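PDB 6XP8: TfuA domain-containing protein from Methanosarcina acetivorans, which is involved in peptide backbone thioamidation, probably acting together with a YcaO enzyme. Local coordinates for residues N150-L155 / L167-E172; G45-I50 / V204-T209; G8-H13 / D197-D202; A113-P118 / E122-P127. All coordinates share one frame; numbering follows the deposited sequence.

From the N terminus, the loop 8-13 after strand 3-6 opens contact 3, and the end of strand 43-46 opens contact 2. Neither closes until helix 198-215, at 197-202 and 204-209 respectively, so the two cross along the chain and bind the last helix to the parallel sheet. They also touch, through Asp48 and Ser10. Nested inside both are the other two, in series: contact 4 closes the short hairpin-like loop 113-127 ahead of helix 128-140, then contact 1 joins helices 146-157 and 166-175. Contact 4 touches contact 3, with Pro127 against Lys199, whereas contact 1 lies apart in the helical region, its centre about 29 Å from that of contact 2.

Contact 1. Residues N150-L155 / L167-E172; sequences NALLDL and LGLTKE
The end of Leu169's side chain abuts the backbone oxygen of Leu152: Leu169 CD1 comes to 3.4 Å from Leu152 O, with CG and CD2 a little farther off. These are van der Waals touches, and no hydrogen bond passes between the two segments, so leucines carry the join. Leu169 reaches across because its CG stands anti to the backbone N (chi1 -169°), which brings CD1 up between the backbone of Leu152 and the side chain of Leu155. There CD1 of Leu169 lies 3.8 Å from CG of Leu155. The two side chains run past one another in opposite directions, and CD2 of Leu155 in turn settles 3.8 Å from the backbone O of Leu169. Leu152 CD2 shares that oxygen, also lying 3.8 Å from Leu169 O. The other methyl of Leu155, CD1, meets the end of Glu172, 3.6 Å from Glu172 CD and nearly as close to both carboxylate oxygens. The methylene part of Glu172 lies along the same leucine, CB and CG beside Leu155 CD2. The segment axes approach to 10.2 Å at 121° between their directions. Around this buried pair close the other helices of a small all-helical bundle: Leu152 leans on Leu187 of helix 181-193, Leu169 on Ile131 of helix 128-140, while Leu178 in the loop before helix 181-193 covers Leu155.

Contact 2. Residues G45-I50 / V204-T209; sequences GIIDGI and VLVLET
Apolar contacts alone join the two segments, and Ile47 makes most of them. Its CG1 lies 3.7 Å from Val206 CG1, the two side chains sliding past each other from opposite directions. CG1 of Ile47 is anti to the carbonyl carbon (chi1 -59°), and the chain then runs straight on, carrying CD1 to 4.1 Å from Leu207 CD2. Val206 CG1 also rests 4.4 Å from Gly45 CA. With an alanine at Ile47, CG1 and CD1 are gone, and a gap would probably open beside Val206 and Leu207 between strand and helix.

No hydrogen bond crosses between the segments; Gly45 and Ile47 pair instead through their backbones with strand 3-6. On the helix, Thr209 OG1 donates to Leu205 O at 2.9 Å, tilted 32° from the carbonyl plane, while Thr209 N reaches the same oxygen from the opposite face.

Leu207 also packs on Ile5 and on Ala16 of helix 13-19, and Val206 on Val73. This is the C-terminal helix of an alpha/beta fold covering a parallel sheet of strand order 2-1-3-4-5, the order found in flavodoxin-like folds.

Contact 3. Residues G8-H13 / D197-D202; sequences GNSISH and DIKRQD
Ser10 and Arg200 bring their backbones together, CA to CA 5.1 Å, close enough for a CA-H...O contact of 3.4 Å from Arg200 CA to Ser10 O. Beside it, the hydroxyl of Ser10 faces the aliphatic part of Lys199, OG 3.5 Å from CE. The lysine chain bends at chi3 (99°), which brings CE to the serine, and NZ beyond it bonds to Val112 O, its strongest partner, and to Ser77 OG. Water 1 joins the pair, accepting from Lys199 NZ at 2.9 Å and donating to Ser10 OG, which is also hydrogen-bonded to Asp48 OD1.

The site lies at the carboxyl end of the parallel sheet, where the loop leaving strand 3-6 turns into helix 13-19 and meets the start of helix 198-215. Both helices begin with a side-chain N-cap, Ser12 for the first and Asp197 for the second. Asp197 OD1 accepts from Arg200 N at 3.1 Å, the donor standing 60° out of the carboxylate plane. The same oxygen takes a bond from Asn130 ND2 and one of 2.7 Å from water 2, which also donates to Ser10 O.

Arg200 is extended from CG to NE and crosses Ile11 at about a right angle, so that Ile11 CG1 covers one guanidinium face toward its rim, 4.0 Å from NH1. Water 3, in the guanidinium plane, accepts from NH1 at 2.8 Å and from Ser12 N, while NH2 forms a salt bridge with Asp15 on helix 13-19.

Contact 4. Residues A113-P118 / E122-P127; sequences AVSTNP and EPISVP
Ser125 points its hydroxyl across to the backbone N-H of Ser115. Ser125 OG, set between its own backbone N and carbonyl carbon (chi1 70°), accepts from Ser115 N at 2.9 Å. The bond in the other direction, Ser125 N to Ser115 OG, is weak and bent, at 3.3 Å. Water 4 lies 2.8 Å from Ser125 OG and close to the carbonyl oxygens of Ala113 and Val126. An alanine in place of Ser125 would probably leave Ser115 N without its acceptor and water 4 less firmly held.

Ile124 N donates almost straight to Ser115 O at 2.8 Å, tilted 34° from the carbonyl plane. Its side chain points across to the other backbone, CG1 3.8 Å from Asn117 N. Farther along, Asn117 N bonds to Glu122 O at 2.9 Å, nearly in line with the carbonyl. At the other end Val114 and Pro127 lie side by side and point the same way, CG1 of Val114 3.6 Å from CD of Pro127.

With a single beta bridge, Thr116 to Pro123, the pair forms an irregular hairpin-like loop, whose turn Asn117 OD1 holds by accepting from Asp119 N and Thr120 N. The hairpin-like loop follows helix 96-102 and ends with Pro127 at the N-cap position of helix 128-140; Thr116 packs on Asn9, and Pro127 meets Lys199 of helix 198-215.

Contact 1. Residues N150-L155 / L167-E172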
# COMPACT_ATOMS: atom_id res chain seq x y z
N ASN A 150 16.74 12.71 7.53
CA ASN A 150 16.96 11.58 8.44
C ASN A 150 16.22 11.72 9.76
O ASN A 150 15.67 10.73 10.27
CB ASN A 150 18.46 11.36 8.68
CG ASN A 150 19.22 10.99 7.41
OD1 ASN A 150 18.64 10.75 6.35
ND2 ASN A 150 20.55 10.95 7.53
N ALA A 151 16.19 12.94 10.31
CA ALA A 151 15.50 13.22 11.57
C ALA A 151 13.99 13.04 11.43
O ALA A 151 13.35 12.43 12.28
CB ALA A 151 15.84 14.61 12.10
N LEU A 152 13.43 13.57 10.33
CA LEU A 152 11.99 13.47 10.08
C LEU A 152 11.55 12.05 9.74
O LEU A 152 10.46 11.62 10.12
CB LEU A 152 11.55 14.44 8.99
CG LEU A 152 11.58 15.93 9.38
CD1 LEU A 152 11.33 16.77 8.15
CD2 LEU A 152 10.60 16.28 10.49
N LEU A 153 12.41 11.31 9.04
CA LEU A 153 12.14 9.91 8.74
C LEU A 153 12.13 9.05 10.01
O LEU A 153 11.21 8.26 10.21
CB LEU A 153 13.11 9.38 7.68
CG LEU A 153 13.06 7.88 7.32
CD1 LEU A 153 11.69 7.42 6.84
CD2 LEU A 153 14.13 7.58 6.28
N ASP A 154 13.14 9.24 10.86
CA ASP A 154 13.16 8.58 12.17
C ASP A 154 11.92 8.90 13.01
O ASP A 154 11.36 8.01 13.66
CB ASP A 154 14.43 8.96 12.94
CG ASP A 154 14.47 8.36 14.34
OD1 ASP A 154 14.71 7.14 14.46
OD2 ASP A 154 14.25 9.11 15.31
N LEU A 155 11.50 10.17 12.99
CA LEU A 155 10.28 10.59 13.68
C LEU A 155 9.06 9.83 13.15
O LEU A 155 8.26 9.32 13.94
CB LEU A 155 10.06 12.12 13.59
CG LEU A 155 8.80 12.73 14.23
CD1 LEU A 155 8.66 12.39 15.71
CD2 LEU A 155 8.75 14.24 14.03
N LEU A 167 1.26 16.99 7.94
CA LEU A 167 1.06 18.08 8.89
C LEU A 167 1.57 17.72 10.28
O LEU A 167 2.28 18.52 10.89
CB LEU A 167 -0.41 18.53 8.93
CG LEU A 167 -0.90 19.63 9.89
CD1 LEU A 167 -0.01 20.87 9.98
CD2 LEU A 167 -2.30 20.04 9.47
N GLY A 168 1.24 16.52 10.76
CA GLY A 168 1.69 16.04 12.07
C GLY A 168 3.20 15.92 12.16
O GLY A 168 3.80 16.28 13.18
N LEU A 169 3.80 15.42 11.08
CA LEU A 169 5.25 15.23 11.00
C LEU A 169 6.02 16.55 11.01
O LEU A 169 6.99 16.68 11.75
CB LEU A 169 5.61 14.40 9.75
CG LEU A 169 7.03 13.85 9.59
CD1 LEU A 169 7.39 12.88 10.72
CD2 LEU A 169 7.19 13.18 8.23
N THR A 170 5.57 17.51 10.20
CA THR A 170 6.21 18.83 10.14
C THR A 170 5.99 19.64 11.42
O THR A 170 6.88 20.39 11.84
CB THR A 170 5.79 19.66 8.90
OG1 THR A 170 4.37 19.78 8.85
CG2 THR A 170 6.32 19.02 7.61
N LYS A 171 4.81 19.49 12.02
CA LYS A 171 4.46 20.16 13.28
C LYS A 171 5.32 19.66 14.44
O LYS A 171 5.94 20.46 15.14
CB LYS A 171 2.96 19.99 13.57
CG LYS A 171 2.42 20.77 14.76
CD LYS A 171 0.90 20.71 14.76
CE LYS A 171 0.32 21.04 16.12
NZ LYS A 171 -1.17 20.93 16.13
N GLU A 172 5.36 18.33 14.62
CA GLU A 172 6.15 17.69 15.67
C GLU A 172 7.65 17.85 15.41
O GLU A 172 8.42 18.03 16.35
CB GLU A 172 5.78 16.20 15.80
CG GLU A 172 6.35 15.51 17.04
CD GLU A 172 5.85 14.09 17.26
OE1 GLU A 172 5.17 13.52 16.37
OE2 GLU A 172 6.15 13.54 18.34

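Contact 2. Residues G45-I50 / V204-T209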
# COMPACT_ATOMS: atom_id res chain seq x y z
N GLY A 45 -6.89 -10.09 -7.34
CA GLY A 45 -5.92 -9.05 -7.03
C GLY A 45 -6.04 -8.65 -5.57
O GLY A 45 -7.11 -8.22 -5.13
N ILE A 46 -4.96 -8.84 -4.82
CA ILE A 46 -4.92 -8.37 -3.44
C ILE A 46 -4.09 -7.10 -3.42
O ILE A 46 -2.89 -7.13 -3.71
CB ILE A 46 -4.33 -9.42 -2.46
CG1 ILE A 46 -5.13 -10.74 -2.50
CG2 ILE A 46 -4.30 -8.85 -1.04
CD1 ILE A 46 -4.47 -11.90 -1.77
N ILE A 47 -4.74 -5.97 -3.13
CA ILE A 47 -4.05 -4.70 -2.92
C ILE A 47 -4.04 -4.42 -1.41
O ILE A 47 -3.01 -4.54 -0.75
CB ILE A 47 -4.65 -3.53 -3.75
CG1 ILE A 47 -4.57 -3.87 -5.26
CG2 ILE A 47 -3.93 -2.22 -3.44
CD1 ILE A 47 -5.26 -2.89 -6.20
N ASP A 48 -5.22 -4.11 -0.88
CA ASP A 48 -5.39 -3.74 0.53
C ASP A 48 -6.01 -4.87 1.33
O ASP A 48 -6.78 -5.68 0.80
CB ASP A 48 -6.24 -2.47 0.64
CG ASP A 48 -5.62 -1.30 -0.11
OD1 ASP A 48 -4.41 -1.06 0.06
OD2 ASP A 48 -6.35 -0.62 -0.87
N GLY A 49 -5.64 -4.92 2.61
CA GLY A 49 -6.17 -5.90 3.54
C GLY A 49 -5.95 -5.47 4.97
O GLY A 49 -5.04 -4.68 5.26
N ILE A 50 -6.79 -5.99 5.86
CA ILE A 50 -6.66 -5.72 7.29
C ILE A 50 -5.39 -6.41 7.80
O ILE A 50 -5.12 -7.56 7.44
CB ILE A 50 -7.95 -6.14 8.06
CG1 ILE A 50 -9.03 -5.06 7.93
CG2 ILE A 50 -7.69 -6.33 9.55
CD1 ILE A 50 -9.77 -5.05 6.61
N VAL A 204 -2.20 0.73 -9.14
CA VAL A 204 -2.46 0.79 -10.58
C VAL A 204 -1.73 -0.34 -11.33
O VAL A 204 -2.32 -0.99 -12.20
CB VAL A 204 -2.18 2.20 -11.15
CG1 VAL A 204 -2.25 2.21 -12.68
CG2 VAL A 204 -3.19 3.17 -10.59
N LEU A 205 -0.48 -0.61 -10.95
CA LEU A 205 0.28 -1.73 -11.51
C LEU A 205 -0.39 -3.09 -11.27
O LEU A 205 -0.37 -3.95 -12.15
CB LEU A 205 1.73 -1.74 -11.03
CG LEU A 205 2.70 -0.67 -11.56
CD1 LEU A 205 4.06 -0.85 -10.90
CD2 LEU A 205 2.82 -0.70 -13.08
N VAL A 206 -1.00 -3.28 -10.09
CA VAL A 206 -1.76 -4.50 -9.79
C VAL A 206 -2.94 -4.63 -10.75
O VAL A 206 -3.15 -5.70 -11.34
CB VAL A 206 -2.23 -4.58 -8.31
CG1 VAL A 206 -3.07 -5.82 -8.07
CG2 VAL A 206 -1.03 -4.58 -7.37
N LEU A 207 -3.69 -3.54 -10.92
CA LEU A 207 -4.84 -3.49 -11.82
C LEU A 207 -4.45 -3.86 -13.25
O LEU A 207 -5.14 -4.65 -13.89
CB LEU A 207 -5.50 -2.11 -11.79
CG LEU A 207 -6.10 -1.64 -10.46
CD1 LEU A 207 -6.71 -0.26 -10.65
CD2 LEU A 207 -7.14 -2.61 -9.88
N GLU A 208 -3.32 -3.33 -13.71
CA GLU A 208 -2.83 -3.57 -15.07
C GLU A 208 -2.35 -5.01 -15.26
O GLU A 208 -2.55 -5.59 -16.32
CB GLU A 208 -1.78 -2.53 -15.46
CG GLU A 208 -2.39 -1.13 -15.58
CD GLU A 208 -1.41 0.01 -15.80
OE1 GLU A 208 -0.24 -0.06 -15.35
OE2 GLU A 208 -1.83 1.01 -16.42
N THR A 209 -1.75 -5.58 -14.21
CA THR A 209 -1.32 -7.00 -14.20
C THR A 209 -2.53 -7.94 -14.23
O THR A 209 -2.56 -8.90 -15.01
CB THR A 209 -0.39 -7.31 -13.00
OG1 THR A 209 0.77 -6.49 -13.09
CG2 THR A 209 0.06 -8.77 -13.01

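Contact 3. Residues G8-H13 / D197-D202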
# COMPACT_ATOMS: atom_id res chain seq x y z
N GLY A 8 -9.48 -0.13 -1.99
CA GLY A 8 -10.26 0.93 -1.37
C GLY A 8 -9.40 1.95 -0.66
O GLY A 8 -9.76 3.14 -0.63
N ASN A 9 -8.28 1.49 -0.10
CA ASN A 9 -7.34 2.34 0.64
C ASN A 9 -6.29 2.97 -0.29
O ASN A 9 -6.20 4.19 -0.39
CB ASN A 9 -6.63 1.56 1.76
CG ASN A 9 -7.59 0.85 2.71
OD1 ASN A 9 -8.76 1.23 2.88
ND2 ASN A 9 -7.09 -0.19 3.35
N SER A 10 -5.51 2.13 -0.97
CA SER A 10 -4.40 2.59 -1.82
C SER A 10 -4.91 3.27 -3.10
O SER A 10 -4.25 4.16 -3.65
CB SER A 10 -3.49 1.41 -2.17
OG SER A 10 -2.94 0.86 -0.99
N ILE A 11 -6.07 2.81 -3.55
CA ILE A 11 -6.83 3.44 -4.63
C ILE A 11 -8.31 3.18 -4.32
O ILE A 11 -8.67 2.09 -3.85
CB ILE A 11 -6.41 2.94 -6.04
CG1 ILE A 11 -7.03 3.81 -7.14
CG2 ILE A 11 -6.70 1.45 -6.23
CD1 ILE A 11 -6.36 3.72 -8.50
N SER A 12 -9.15 4.18 -4.55
CA SER A 12 -10.58 4.03 -4.33
C SER A 12 -11.20 3.12 -5.39
O SER A 12 -10.64 2.94 -6.48
CB SER A 12 -11.27 5.40 -4.33
OG SER A 12 -11.24 5.99 -5.62
N HIS A 13 -12.35 2.53 -5.05
CA HIS A 13 -13.12 1.72 -6.00
C HIS A 13 -13.50 2.57 -7.22
O HIS A 13 -13.42 2.10 -8.34
CB HIS A 13 -14.38 1.16 -5.34
CG HIS A 13 -14.12 0.06 -4.35
ND1 HIS A 13 -15.10 -0.80 -3.92
CD2 HIS A 13 -12.98 -0.33 -3.72
CE1 HIS A 13 -14.59 -1.66 -3.06
NE2 HIS A 13 -13.30 -1.40 -2.93
N ASP A 197 3.04 9.14 -4.19
CA ASP A 197 2.04 8.19 -3.72
C ASP A 197 2.36 6.82 -4.31
O ASP A 197 1.74 6.37 -5.29
CB ASP A 197 0.63 8.68 -4.10
CG ASP A 197 -0.49 7.93 -3.36
OD1 ASP A 197 -0.25 6.83 -2.80
OD2 ASP A 197 -1.63 8.44 -3.37
N ILE A 198 3.35 6.18 -3.70
CA ILE A 198 3.85 4.90 -4.20
C ILE A 198 2.81 3.79 -4.06
O ILE A 198 2.75 2.89 -4.90
CB ILE A 198 5.24 4.52 -3.60
CG1 ILE A 198 5.89 3.36 -4.38
CG2 ILE A 198 5.17 4.21 -2.11
CD1 ILE A 198 6.24 3.70 -5.82
N LYS A 199 1.99 3.86 -3.01
CA LYS A 199 0.89 2.90 -2.84
C LYS A 199 -0.10 2.96 -3.99
O LYS A 199 -0.50 1.92 -4.51
CB LYS A 199 0.19 3.09 -1.50
CG LYS A 199 1.03 2.66 -0.31
CD LYS A 199 0.15 2.47 0.92
CE LYS A 199 -0.20 1.02 1.16
NZ LYS A 199 -1.09 0.89 2.35
N ARG A 200 -0.47 4.18 -4.40
CA ARG A 200 -1.40 4.36 -5.52
C ARG A 200 -0.80 3.88 -6.84
O ARG A 200 -1.48 3.23 -7.64
CB ARG A 200 -1.81 5.83 -5.65
CG ARG A 200 -2.84 6.10 -6.72
CD ARG A 200 -3.13 7.59 -6.87
NE ARG A 200 -4.26 7.80 -7.78
CZ ARG A 200 -5.54 7.76 -7.42
NH1 ARG A 200 -5.88 7.52 -6.16
NH2 ARG A 200 -6.48 7.96 -8.33
N GLN A 201 0.47 4.19 -7.07
CA GLN A 201 1.14 3.81 -8.32
C GLN A 201 1.29 2.30 -8.40
O GLN A 201 1.07 1.71 -9.45
CB GLN A 201 2.48 4.53 -8.49
CG GLN A 201 2.29 6.02 -8.76
CD GLN A 201 3.59 6.79 -8.86
OE1 GLN A 201 4.50 6.61 -8.04
NE2 GLN A 201 3.67 7.68 -9.85
N ASP A 202 1.63 1.68 -7.27
CA ASP A 202 1.71 0.23 -7.21
C ASP A 202 0.35 -0.42 -7.39
O ASP A 202 0.25 -1.46 -8.05
CB ASP A 202 2.32 -0.23 -5.88
CG ASP A 202 3.82 -0.17 -5.87
OD1 ASP A 202 4.45 0.39 -6.80
OD2 ASP A 202 4.38 -0.71 -4.90
O HOH W 1 -3.31 2.55 1.52
O HOH W 2 -2.47 5.62 -1.78
O HOH W 3 -8.38 6.90 -5.10

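Contact 4. Residues A113-P118 / E122-P127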
# COMPACT_ATOMS: atom_id res chain seq x y z
N ALA A 113 0.83 0.10 6.81
CA ALA A 113 -0.39 0.29 7.61
C ALA A 113 -0.90 1.74 7.55
O ALA A 113 -0.11 2.69 7.66
CB ALA A 113 -0.16 -0.12 9.05
N VAL A 114 -2.21 1.89 7.36
CA VAL A 114 -2.90 3.19 7.39
C VAL A 114 -4.21 3.11 8.17
O VAL A 114 -4.93 2.10 8.11
CB VAL A 114 -3.21 3.79 5.98
CG1 VAL A 114 -1.97 4.38 5.36
CG2 VAL A 114 -3.85 2.76 5.04
N SER A 115 -4.51 4.17 8.92
CA SER A 115 -5.85 4.32 9.49
C SER A 115 -6.79 4.76 8.36
O SER A 115 -6.40 5.48 7.44
CB SER A 115 -5.86 5.32 10.65
OG SER A 115 -5.67 6.63 10.18
N THR A 116 -8.03 4.27 8.42
CA THR A 116 -8.99 4.52 7.34
C THR A 116 -10.36 4.88 7.90
O THR A 116 -10.67 4.56 9.05
CB THR A 116 -9.15 3.29 6.41
OG1 THR A 116 -9.59 2.16 7.16
CG2 THR A 116 -7.84 2.95 5.68
N ASN A 117 -11.15 5.56 7.07
CA ASN A 117 -12.58 5.69 7.27
C ASN A 117 -13.19 4.30 7.01
O ASN A 117 -13.09 3.78 5.90
CB ASN A 117 -13.16 6.73 6.31
CG ASN A 117 -14.66 6.96 6.49
OD1 ASN A 117 -15.47 6.07 6.25
ND2 ASN A 117 -15.02 8.17 6.91
N PRO A 118 -13.82 3.69 8.05
CA PRO A 118 -14.34 2.32 7.91
C PRO A 118 -15.51 2.17 6.93
O PRO A 118 -15.76 1.06 6.45
CB PRO A 118 -14.78 1.96 9.34
CG PRO A 118 -15.04 3.27 9.99
CD PRO A 118 -14.03 4.22 9.41
N GLU A 122 -11.47 5.38 2.58
CA GLU A 122 -10.48 6.43 2.33
C GLU A 122 -9.48 6.50 3.49
O GLU A 122 -9.88 6.45 4.65
CB GLU A 122 -11.18 7.78 2.13
CG GLU A 122 -10.35 8.80 1.36
CD GLU A 122 -11.07 10.13 1.17
OE1 GLU A 122 -11.44 10.75 2.19
OE2 GLU A 122 -11.27 10.54 0.01
N PRO A 123 -8.16 6.57 3.18
CA PRO A 123 -7.17 6.68 4.25
C PRO A 123 -7.26 8.01 4.98
O PRO A 123 -7.56 9.04 4.37
CB PRO A 123 -5.84 6.59 3.51
CG PRO A 123 -6.15 5.88 2.25
CD PRO A 123 -7.52 6.38 1.87
N ILE A 124 -7.02 7.96 6.29
CA ILE A 124 -6.90 9.15 7.12
C ILE A 124 -5.42 9.48 7.25
O ILE A 124 -5.00 10.62 7.01
CB ILE A 124 -7.56 8.94 8.52
CG1 ILE A 124 -9.02 8.45 8.40
CG2 ILE A 124 -7.42 10.19 9.39
CD1 ILE A 124 -9.96 9.34 7.61
N SER A 125 -4.62 8.48 7.62
CA SER A 125 -3.19 8.66 7.79
C SER A 125 -2.39 8.37 6.51
O SER A 125 -2.95 7.97 5.49
CB SER A 125 -2.69 7.80 8.96
OG SER A 125 -2.73 6.42 8.64
N VAL A 126 -1.08 8.60 6.59
CA VAL A 126 -0.15 8.43 5.47
C VAL A 126 0.73 7.20 5.73
O VAL A 126 1.31 7.09 6.82
CB VAL A 126 0.74 9.69 5.28
CG1 VAL A 126 1.67 9.53 4.09
CG2 VAL A 126 -0.12 10.93 5.10
N PRO A 127 0.84 6.29 4.74
CA PRO A 127 1.71 5.13 4.92
C PRO A 127 3.18 5.53 4.94
O PRO A 127 3.57 6.47 4.23
CB PRO A 127 1.41 4.27 3.69
CG PRO A 127 0.98 5.24 2.65
CD PRO A 127 0.28 6.35 3.37
O HOH W 4 -0.12 5.34 8.35